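Local coordinates for glycosyl hydrolases family 31 family protein (Aspergillus niger, PDB 6DRU) that catalyses the hydrolytic release of alpha-xylose from the non-reducing terminal glucose of xyloglucan oligosaccharides, as a glycoside hydrolase of family 31, at residues A[44-49]-A[190-195]; A[141-146]-A[204-209]; A[227-232]-A[618-623]. All blocks are in the same frame, centred on the assembly; numbering follows the deposited sequence.

Interaction 1: A[44-49]-A[190-195]; sequences ISFIYD and IWNMPA
An inverse gamma turn centred on Asn192 meets Ser45 and Phe46 of the long loop that follows strand 28-35, and the Asn192 amide binds both. Because chi1 is -173°, its CG lies anti to the backbone N and the flat group reaches across to the loop. Asn192 OD1 accepts from Phe46 N at 2.8 Å, in the carbonyl plane and on a lone pair. Asn192 ND2 donates to Ser45 OG at 2.7 Å, with the hydroxyl almost in the amide plane, and it also bonds Asp217. Asparagine suits this buried place, since one planar group offers both an acceptor and a donor. The Phe46 ring is turned 72° from the amide and meets it with its edge, Phe46 CD2 3.5 Å from Asn192 OD1. Further along that edge, Phe46 CE2 touches Pro194 CB at 3.9 Å, while Trp441 and Tyr473 meet the ring edge-to-face. Ile47 CG1 packs against Asn192 ND2. One water donates to both Ile44 O and Asn192 O, at 2.6 Å and 2.7 Å, joining carbonyls that cannot bond each other. The Asn192 turn thus holds the loop after strand 28-35 against the end of strand 187-191, in the N-terminal beta-sandwich of a family 31 glycosidase.

Interaction 2: A[141-146]-A[204-209]; sequences FSATPD and LRTRFT
Phe141 and Phe208 touch on one side of an antiparallel sheet. Phe141 CE1 lies 4.0 Å from Phe208 CD1, near the plane of the Phe208 ring and at its edge, and the two side chains cross at about a right angle. Thr206 O sits at the edge of the Phe141 ring. Phe189 and Tyr218 meet Phe141 edge-to-face, whereas Phe208 lies nearly parallel to Phe189 and Trp191, so phenylalanine suits this aromatic core of the N-terminal beta-sandwich. Arg205 NH1 lies over the guanidinium of Arg207, 3.2 Å above the centre of its plane. Carboxylates gather the two arginines: Arg205 pairs with Asp168 of the second subunit and Arg207 with Glu138, which places this side of the sheet at a subunit interface.

Strands 135-142 and 205-213 are neighbours in the sheet. Phe141 and Thr206 form a hydrogen-bonded pair, Phe141 N to Thr206 O and Thr206 N to Phe141 O, each 2.6 Å; Ser142 and Arg205 follow as a non-hydrogen-bonded pair. A weak bond from Ala143 N to Leu204 O continues the pairing, and the small methyl of Ala143 fits beside Thr206 OG1. Ser142 OG bonds Asn113, close to an attached glycan. Where the strands part, Pro145 CG touches Leu204 CD2 at 3.9 Å.

Interaction 3: A[227-232]-A[618-623]; sequences DYDTLQ and YMDFEK
The first turn of helix 228-239 comes against a weakly bonded helical turn at 618-621, with the CA atoms of Tyr228 and Met619 5.4 Å apart. Tyr228 buries more area here than any other residue. Tyr618 presents its edge to one face of the Tyr228 ring in an edge-to-face pair, Tyr618 CD1 standing 3.6 Å over the ring centre and the planes inclined at 61°. Its chi1 of 59° sets CG of Tyr618 between its own N and carbonyl carbon and swings the ring over Tyr228. At the far end of the ring, Tyr228 OH donates to Glu622 OE2 at 2.7 Å, meeting the carboxylate from above its plane, while Glu622 OE1 lies at the ring edge. Tyrosine thus supplies both an aromatic face and a polar end.

The contact joins the helix that leads from the N-terminal beta-sandwich toward the catalytic barrel to the C-terminal domain of the family 31 fold. Asp227 is the N-cap: Asp227 OD1 accepts from both Thr230 N, at 3.0 Å, and Thr230 OG1, approaching from the same face of the carboxylate, and its negative charge probably interacts favourably with the helix N-terminus. Lys623 stretches alongside with Lys623 NZ 4.1 Å from Asp227 OD2, too far for a salt bridge. Met619 CG packs on Tyr228 CB at 3.7 Å, an unbranched chain lying easily against it. Asp229 and Asp620 approach each other, but Arg615 forms salt bridges with both and probably offsets their like charges.

Interactions 1 and 2 lie 21 Å apart between centres yet touch directly: Trp191 CD2 packs 3.5 Å from Phe208 CB, so the strand entering the Asn192 turn shares the aromatic core of the other contact. Their segments also alternate along the chain. Interaction 3 opens later in sequence and stays separate, its nearest atoms about 8 Å from interaction 1 and about 9 Å from interaction 2. Strand 176-183 runs beside all three, Val180 touching Ile190, Phe181 touching Phe208 and Met182 touching both Tyr228 and Tyr618. None reaches the xylose pocket with Asp395 and the proton donor Asp487; they join a loop to a strand end, two neighbouring strands, and helix 228-239 to the C-terminal domain.

Interaction 1: A[44-49]-A[190-195]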
loop_
_atom_site.group_PDB
_atom_site.type_symbol
_atom_site.label_atom_id
_atom_site.label_comp_id
_atom_site.label_asym_id
_atom_site.label_seq_id
_atom_site.Cartn_x
_atom_site.Cartn_y
_atom_site.Cartn_z
ATOM N N ILE A 44 -4.405 11.931 18.999
ATOM C CA ILE A 44 -3.747 11.800 20.295
ATOM C C ILE A 44 -2.742 12.932 20.455
ATOM O O ILE A 44 -1.883 13.142 19.590
ATOM C CB ILE A 44 -3.068 10.426 20.440
ATOM C CG1 ILE A 44 -4.108 9.310 20.604
ATOM C CG2 ILE A 44 -2.092 10.431 21.607
ATOM C CD1 ILE A 44 -4.721 8.818 19.319
ATOM N N SER A 45 -2.853 13.662 21.562
ATOM C CA SER A 45 -2.003 14.807 21.852
ATOM C C SER A 45 -1.369 14.618 23.219
ATOM O O SER A 45 -1.988 14.061 24.131
ATOM C CB SER A 45 -2.793 16.123 21.821
ATOM O OG SER A 45 -1.963 17.224 22.152
ATOM N N PHE A 46 -0.126 15.070 23.351
ATOM C CA PHE A 46 0.629 14.928 24.587
ATOM C C PHE A 46 0.868 16.262 25.278
ATOM O O PHE A 46 1.587 16.308 26.281
ATOM C CB PHE A 46 1.956 14.221 24.309
ATOM C CG PHE A 46 1.794 12.832 23.758
ATOM C CD1 PHE A 46 1.577 11.756 24.606
ATOM C CD2 PHE A 46 1.846 12.602 22.392
ATOM C CE1 PHE A 46 1.420 10.475 24.102
ATOM C CE2 PHE A 46 1.691 11.323 21.880
ATOM C CZ PHE A 46 1.478 10.259 22.737
ATOM N N ILE A 47 0.284 17.345 24.771
ATOM C CA ILE A 47 0.446 18.668 25.360
ATOM C C ILE A 47 -0.873 19.101 25.986
ATOM O O ILE A 47 -1.955 18.657 25.583
ATOM C CB ILE A 47 0.931 19.707 24.327
ATOM C CG1 ILE A 47 -0.133 19.934 23.254
ATOM C CG2 ILE A 47 2.243 19.262 23.700
ATOM C CD1 ILE A 47 0.139 21.134 22.376
ATOM N N TYR A 48 -0.773 19.974 26.985
ATOM C CA TYR A 48 -1.933 20.472 27.710
ATOM C C TYR A 48 -2.505 21.700 27.015
ATOM O O TYR A 48 -1.762 22.577 26.566
ATOM C CB TYR A 48 -1.557 20.821 29.153
ATOM C CG TYR A 48 -1.307 19.620 30.040
ATOM C CD1 TYR A 48 -0.089 18.954 30.015
ATOM C CD2 TYR A 48 -2.287 19.158 30.908
ATOM C CE1 TYR A 48 0.143 17.857 30.824
ATOM C CE2 TYR A 48 -2.065 18.063 31.721
ATOM C CZ TYR A 48 -0.850 17.416 31.676
ATOM O OH TYR A 48 -0.624 16.324 32.485
ATOM N N ASP A 49 -3.830 21.761 26.937
ATOM C CA ASP A 49 -4.532 22.921 26.386
ATOM C C ASP A 49 -5.629 23.332 27.357
ATOM O O ASP A 49 -6.635 22.605 27.492
ATOM C CB ASP A 49 -5.111 22.623 25.006
ATOM C CG ASP A 49 -5.658 23.863 24.327
ATOM O OD1 ASP A 49 -5.405 24.978 24.831
ATOM O OD2 ASP A 49 -6.338 23.723 23.287
ATOM N N ILE A 190 8.755 20.575 20.317
ATOM C CA ILE A 190 7.999 19.370 20.635
ATOM C C ILE A 190 7.268 18.920 19.380
ATOM O O ILE A 190 6.423 19.652 18.854
ATOM C CB ILE A 190 6.998 19.598 21.780
ATOM C CG1 ILE A 190 7.714 20.109 23.028
ATOM C CG2 ILE A 190 6.241 18.311 22.089
ATOM C CD1 ILE A 190 6.777 20.444 24.168
ATOM N N TRP A 191 7.592 17.719 18.903
ATOM C CA TRP A 191 6.892 17.087 17.785
ATOM C C TRP A 191 5.757 16.265 18.382
ATOM O O TRP A 191 5.919 15.090 18.719
ATOM C CB TRP A 191 7.871 16.252 16.966
ATOM C CG TRP A 191 7.326 15.536 15.759
ATOM C CD1 TRP A 191 7.069 14.200 15.651
ATOM C CD2 TRP A 191 7.020 16.106 14.478
ATOM N NE1 TRP A 191 6.609 13.903 14.391
ATOM C CE2 TRP A 191 6.569 15.056 13.652
ATOM C CE3 TRP A 191 7.073 17.401 13.953
ATOM C CZ2 TRP A 191 6.172 15.261 12.333
ATOM C CZ3 TRP A 191 6.679 17.602 12.639
ATOM C CH2 TRP A 191 6.236 16.537 11.845
ATOM N N ASN A 192 4.593 16.901 18.533
ATOM C CA ASN A 192 3.448 16.319 19.238
ATOM C C ASN A 192 2.728 15.321 18.328
ATOM O O ASN A 192 1.634 15.562 17.812
ATOM C CB ASN A 192 2.509 17.419 19.715
ATOM C CG ASN A 192 1.399 16.895 20.606
ATOM O OD1 ASN A 192 1.552 15.875 21.279
ATOM N ND2 ASN A 192 0.270 17.593 20.614
ATOM N N MET A 193 3.371 14.166 18.139
ATOM C CA MET A 193 2.888 13.148 17.218
ATOM C C MET A 193 3.100 11.766 17.827
ATOM O O MET A 193 4.207 11.469 18.309
ATOM C CB MET A 193 3.604 13.247 15.868
ATOM C CG MET A 193 3.527 14.617 15.214
ATOM S SD MET A 193 1.957 14.899 14.380
ATOM C CE MET A 193 2.222 13.984 12.864
ATOM N N PRO A 194 2.079 10.908 17.832
ATOM C CA PRO A 194 2.250 9.532 18.314
ATOM C C PRO A 194 2.716 8.540 17.259
ATOM O O PRO A 194 2.890 7.361 17.584
ATOM C CB PRO A 194 0.834 9.181 18.787
ATOM C CG PRO A 194 -0.043 9.917 17.837
ATOM C CD PRO A 194 0.675 11.203 17.497
ATOM N N ALA A 195 2.924 8.977 16.022
ATOM C CA ALA A 195 3.304 8.069 14.953
ATOM C C ALA A 195 4.796 7.764 14.997
ATOM O O ALA A 195 5.613 8.602 15.389
ATOM C CB ALA A 195 2.936 8.658 13.589
HETATM O O HOH W 1 -0.907 14.626 17.750
#

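Interaction 2: A[141-146]-A[204-209]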
loop_
_atom_site.group_PDB
_atom_site.type_symbol
_atom_site.label_atom_id
_atom_site.label_comp_id
_atom_site.label_asym_id
_atom_site.label_seq_id
_atom_site.Cartn_x
_atom_site.Cartn_y
_atom_site.Cartn_z
ATOM N N PHE A 141 13.048 21.793 8.796
ATOM C CA PHE A 141 13.381 23.090 9.363
ATOM C C PHE A 141 14.872 23.342 9.190
ATOM O O PHE A 141 15.678 22.407 9.181
ATOM C CB PHE A 141 13.005 23.169 10.851
ATOM C CG PHE A 141 11.595 22.737 11.149
ATOM C CD1 PHE A 141 11.306 21.411 11.438
ATOM C CD2 PHE A 141 10.558 23.657 11.147
ATOM C CE1 PHE A 141 10.010 21.011 11.714
ATOM C CE2 PHE A 141 9.260 23.262 11.422
ATOM C CZ PHE A 141 8.986 21.939 11.706
ATOM N N SER A 142 15.236 24.613 9.052
ATOM C CA SER A 142 16.632 24.965 8.832
ATOM C C SER A 142 17.454 24.751 10.100
ATOM O O SER A 142 16.936 24.777 11.219
ATOM C CB SER A 142 16.755 26.417 8.375
ATOM O OG SER A 142 16.303 27.309 9.381
ATOM N N ALA A 143 18.752 24.528 9.905
ATOM C CA ALA A 143 19.687 24.361 11.007
ATOM C C ALA A 143 21.044 24.912 10.593
ATOM O O ALA A 143 21.359 25.018 9.404
ATOM C CB ALA A 143 19.806 22.892 11.430
ATOM N N THR A 144 21.848 25.262 11.592
ATOM C CA THR A 144 23.188 25.767 11.344
ATOM C C THR A 144 24.226 24.725 11.749
ATOM O O THR A 144 23.962 23.887 12.616
ATOM C CB THR A 144 23.444 27.066 12.117
ATOM O OG1 THR A 144 23.071 26.887 13.489
ATOM C CG2 THR A 144 22.640 28.209 11.519
ATOM N N PRO A 145 25.415 24.746 11.140
ATOM C CA PRO A 145 26.409 23.708 11.460
ATOM C C PRO A 145 26.868 23.731 12.907
ATOM O O PRO A 145 27.293 22.692 13.427
ATOM C CB PRO A 145 27.565 24.023 10.500
ATOM C CG PRO A 145 26.944 24.812 9.396
ATOM C CD PRO A 145 25.866 25.621 10.044
ATOM N N ASP A 146 26.789 24.879 13.574
ATOM C CA ASP A 146 27.277 25.036 14.935
ATOM C C ASP A 146 26.241 24.678 15.995
ATOM O O ASP A 146 26.545 24.759 17.191
ATOM C CB ASP A 146 27.763 26.477 15.149
ATOM C CG ASP A 146 26.661 27.503 14.941
ATOM O OD1 ASP A 146 25.830 27.698 15.855
ATOM O OD2 ASP A 146 26.623 28.115 13.852
ATOM N N LEU A 204 22.490 21.107 8.133
ATOM C CA LEU A 204 21.766 22.274 7.657
ATOM C C LEU A 204 20.252 22.124 7.696
ATOM O O LEU A 204 19.546 23.067 7.319
ATOM C CB LEU A 204 22.207 22.617 6.229
ATOM C CG LEU A 204 23.692 22.955 6.107
ATOM C CD1 LEU A 204 24.075 23.185 4.656
ATOM C CD2 LEU A 204 24.013 24.177 6.951
ATOM N N ARG A 205 19.728 20.980 8.132
ATOM C CA ARG A 205 18.287 20.769 8.116
ATOM C C ARG A 205 17.878 19.861 9.264
ATOM O O ARG A 205 18.504 18.822 9.489
ATOM C CB ARG A 205 17.826 20.151 6.793
ATOM C CG ARG A 205 16.337 19.844 6.765
ATOM C CD ARG A 205 15.917 19.205 5.458
ATOM N NE ARG A 205 16.499 17.875 5.312
ATOM C CZ ARG A 205 16.190 17.030 4.336
ATOM N NH1 ARG A 205 15.304 17.379 3.410
ATOM N NH2 ARG A 205 16.766 15.837 4.286
ATOM N N THR A 206 16.831 20.257 9.979
ATOM C CA THR A 206 16.186 19.405 10.966
ATOM C C THR A 206 14.876 18.897 10.377
ATOM O O THR A 206 14.043 19.694 9.932
ATOM C CB THR A 206 15.925 20.168 12.266
ATOM O OG1 THR A 206 17.171 20.602 12.823
ATOM C CG2 THR A 206 15.210 19.278 13.269
ATOM N N ARG A 207 14.693 17.577 10.373
ATOM C CA ARG A 207 13.541 16.968 9.723
ATOM C C ARG A 207 12.877 15.957 10.647
ATOM O O ARG A 207 13.549 15.089 11.213
ATOM C CB ARG A 207 13.939 16.289 8.410
ATOM C CG ARG A 207 12.766 15.683 7.669
ATOM C CD ARG A 207 13.192 15.081 6.346
ATOM N NE ARG A 207 12.682 15.847 5.215
ATOM C CZ ARG A 207 12.752 15.447 3.950
ATOM N NH1 ARG A 207 13.312 14.281 3.654
ATOM N NH2 ARG A 207 12.262 16.208 2.981
ATOM N N PHE A 208 11.559 16.069 10.782
ATOM C CA PHE A 208 10.736 15.096 11.485
ATOM C C PHE A 208 9.773 14.457 10.497
ATOM O O PHE A 208 9.254 15.131 9.601
ATOM C CB PHE A 208 9.956 15.748 12.628
ATOM C CG PHE A 208 10.828 16.352 13.687
ATOM C CD1 PHE A 208 11.284 17.656 13.568
ATOM C CD2 PHE A 208 11.195 15.618 14.803
ATOM C CE1 PHE A 208 12.090 18.217 14.542
ATOM C CE2 PHE A 208 12.001 16.171 15.781
ATOM C CZ PHE A 208 12.450 17.474 15.650
ATOM N N THR A 209 9.531 13.156 10.659
ATOM C CA THR A 209 8.634 12.424 9.778
ATOM C C THR A 209 7.598 11.665 10.596
ATOM O O THR A 209 7.822 11.333 11.764
ATOM C CB THR A 209 9.384 11.431 8.871
ATOM O OG1 THR A 209 9.905 10.354 9.658
ATOM C CG2 THR A 209 10.529 12.121 8.141
#

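Interaction 3: A[227-232]-A[618-623]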
loop_
_atom_site.group_PDB
_atom_site.type_symbol
_atom_site.label_atom_id
_atom_site.label_comp_id
_atom_site.label_asym_id
_atom_site.label_seq_id
_atom_site.Cartn_x
_atom_site.Cartn_y
_atom_site.Cartn_z
ATOM N N ASP A 227 19.776 30.163 29.167
ATOM C CA ASP A 227 18.751 30.026 30.198
ATOM C C ASP A 227 17.922 28.769 29.926
ATOM O O ASP A 227 16.773 28.814 29.482
ATOM C CB ASP A 227 17.891 31.288 30.246
ATOM C CG ASP A 227 16.951 31.316 31.431
ATOM O OD1 ASP A 227 16.458 30.242 31.835
ATOM O OD2 ASP A 227 16.707 32.422 31.960
ATOM N N TYR A 228 18.543 27.622 30.213
ATOM C CA TYR A 228 17.899 26.336 29.973
ATOM C C TYR A 228 16.864 25.986 31.030
ATOM O O TYR A 228 15.957 25.194 30.749
ATOM C CB TYR A 228 18.950 25.226 29.903
ATOM C CG TYR A 228 19.896 25.362 28.735
ATOM C CD1 TYR A 228 21.096 26.050 28.862
ATOM C CD2 TYR A 228 19.585 24.809 27.500
ATOM C CE1 TYR A 228 21.961 26.181 27.792
ATOM C CE2 TYR A 228 20.443 24.933 26.425
ATOM C CZ TYR A 228 21.630 25.621 26.576
ATOM O OH TYR A 228 22.488 25.747 25.508
ATOM N N ASP A 229 16.978 26.550 32.234
ATOM C CA ASP A 229 15.985 26.284 33.267
ATOM C C ASP A 229 14.613 26.801 32.859
ATOM O O ASP A 229 13.591 26.217 33.235
ATOM C CB ASP A 229 16.424 26.905 34.592
ATOM C CG ASP A 229 17.621 26.198 35.198
ATOM O OD1 ASP A 229 17.716 24.960 35.044
ATOM O OD2 ASP A 229 18.465 26.875 35.822
ATOM N N THR A 230 14.572 27.889 32.087
ATOM C CA THR A 230 13.296 28.396 31.597
ATOM C C THR A 230 12.731 27.492 30.510
ATOM O O THR A 230 11.521 27.237 30.476
ATOM C CB THR A 230 13.457 29.824 31.079
ATOM O OG1 THR A 230 13.897 30.671 32.147
ATOM C CG2 THR A 230 12.136 30.349 30.540
ATOM N N LEU A 231 13.588 27.002 29.610
ATOM C CA LEU A 231 13.138 26.062 28.588
ATOM C C LEU A 231 12.464 24.848 29.217
ATOM O O LEU A 231 11.382 24.432 28.788
ATOM C CB LEU A 231 14.315 25.632 27.711
ATOM C CG LEU A 231 14.787 26.627 26.653
ATOM C CD1 LEU A 231 15.995 26.080 25.911
ATOM C CD2 LEU A 231 13.661 26.936 25.679
ATOM N N GLN A 232 13.085 24.274 30.250
ATOM C CA GLN A 232 12.470 23.149 30.946
ATOM C C GLN A 232 11.213 23.570 31.694
ATOM O O GLN A 232 10.297 22.759 31.867
ATOM C CB GLN A 232 13.473 22.507 31.905
ATOM C CG GLN A 232 14.595 21.759 31.210
ATOM C CD GLN A 232 14.088 20.595 30.380
ATOM O OE1 GLN A 232 13.229 19.831 30.822
ATOM N NE2 GLN A 232 14.617 20.455 29.170
ATOM N N TYR A 618 25.814 22.272 30.941
ATOM C CA TYR A 618 25.449 23.475 30.203
ATOM C C TYR A 618 24.297 24.229 30.854
ATOM O O TYR A 618 24.130 25.425 30.595
ATOM C CB TYR A 618 25.099 23.134 28.750
ATOM C CG TYR A 618 23.958 22.152 28.569
ATOM C CD1 TYR A 618 22.635 22.552 28.721
ATOM C CD2 TYR A 618 24.204 20.830 28.220
ATOM C CE1 TYR A 618 21.594 21.663 28.549
ATOM C CE2 TYR A 618 23.166 19.934 28.042
ATOM C CZ TYR A 618 21.863 20.356 28.210
ATOM O OH TYR A 618 20.825 19.470 28.039
ATOM N N MET A 619 23.506 23.566 31.700
ATOM C CA MET A 619 22.349 24.232 32.284
ATOM C C MET A 619 22.745 25.217 33.374
ATOM O O MET A 619 22.003 26.169 33.643
ATOM C CB MET A 619 21.372 23.198 32.839
ATOM C CG MET A 619 20.592 22.465 31.766
ATOM S SD MET A 619 19.050 21.786 32.396
ATOM C CE MET A 619 19.692 20.765 33.697
ATOM N N ASP A 620 23.896 25.009 34.015
ATOM C CA ASP A 620 24.320 25.862 35.116
ATOM C C ASP A 620 25.567 26.685 34.832
ATOM O O ASP A 620 25.796 27.680 35.528
ATOM C CB ASP A 620 24.573 25.019 36.376
ATOM C CG ASP A 620 23.292 24.661 37.108
ATOM O OD1 ASP A 620 22.354 25.489 37.110
ATOM O OD2 ASP A 620 23.228 23.557 37.689
ATOM N N PHE A 621 26.373 26.317 33.830
ATOM C CA PHE A 621 27.653 26.985 33.625
ATOM C C PHE A 621 27.921 27.336 32.165
ATOM O O PHE A 621 29.075 27.590 31.805
ATOM C CB PHE A 621 28.805 26.131 34.166
ATOM C CG PHE A 621 28.579 25.603 35.557
ATOM C CD1 PHE A 621 28.624 26.451 36.651
ATOM C CD2 PHE A 621 28.341 24.255 35.772
ATOM C CE1 PHE A 621 28.421 25.968 37.933
ATOM C CE2 PHE A 621 28.139 23.765 37.054
ATOM C CZ PHE A 621 28.179 24.625 38.134
ATOM N N GLU A 622 26.899 27.351 31.305
ATOM C CA GLU A 622 27.130 27.847 29.950
ATOM C C GLU A 622 27.253 29.364 29.942
ATOM O O GLU A 622 28.118 29.918 29.256
ATOM C CB GLU A 622 26.016 27.410 29.001
ATOM C CG GLU A 622 26.395 27.609 27.537
ATOM C CD GLU A 622 25.206 27.579 26.600
ATOM O OE1 GLU A 622 24.421 28.552 26.606
ATOM O OE2 GLU A 622 25.063 26.591 25.850
ATOM N N LYS A 623 26.386 30.050 30.692
ATOM C CA LYS A 623 26.512 31.496 30.837
ATOM C C LYS A 623 27.867 31.874 31.421
ATOM O O LYS A 623 28.446 32.902 31.052
ATOM C CB LYS A 623 25.394 32.033 31.730
ATOM C CG LYS A 623 24.021 32.082 31.088
ATOM C CD LYS A 623 22.942 32.244 32.152
ATOM C CE LYS A 623 21.709 32.951 31.609
ATOM N NZ LYS A 623 20.658 33.096 32.656
#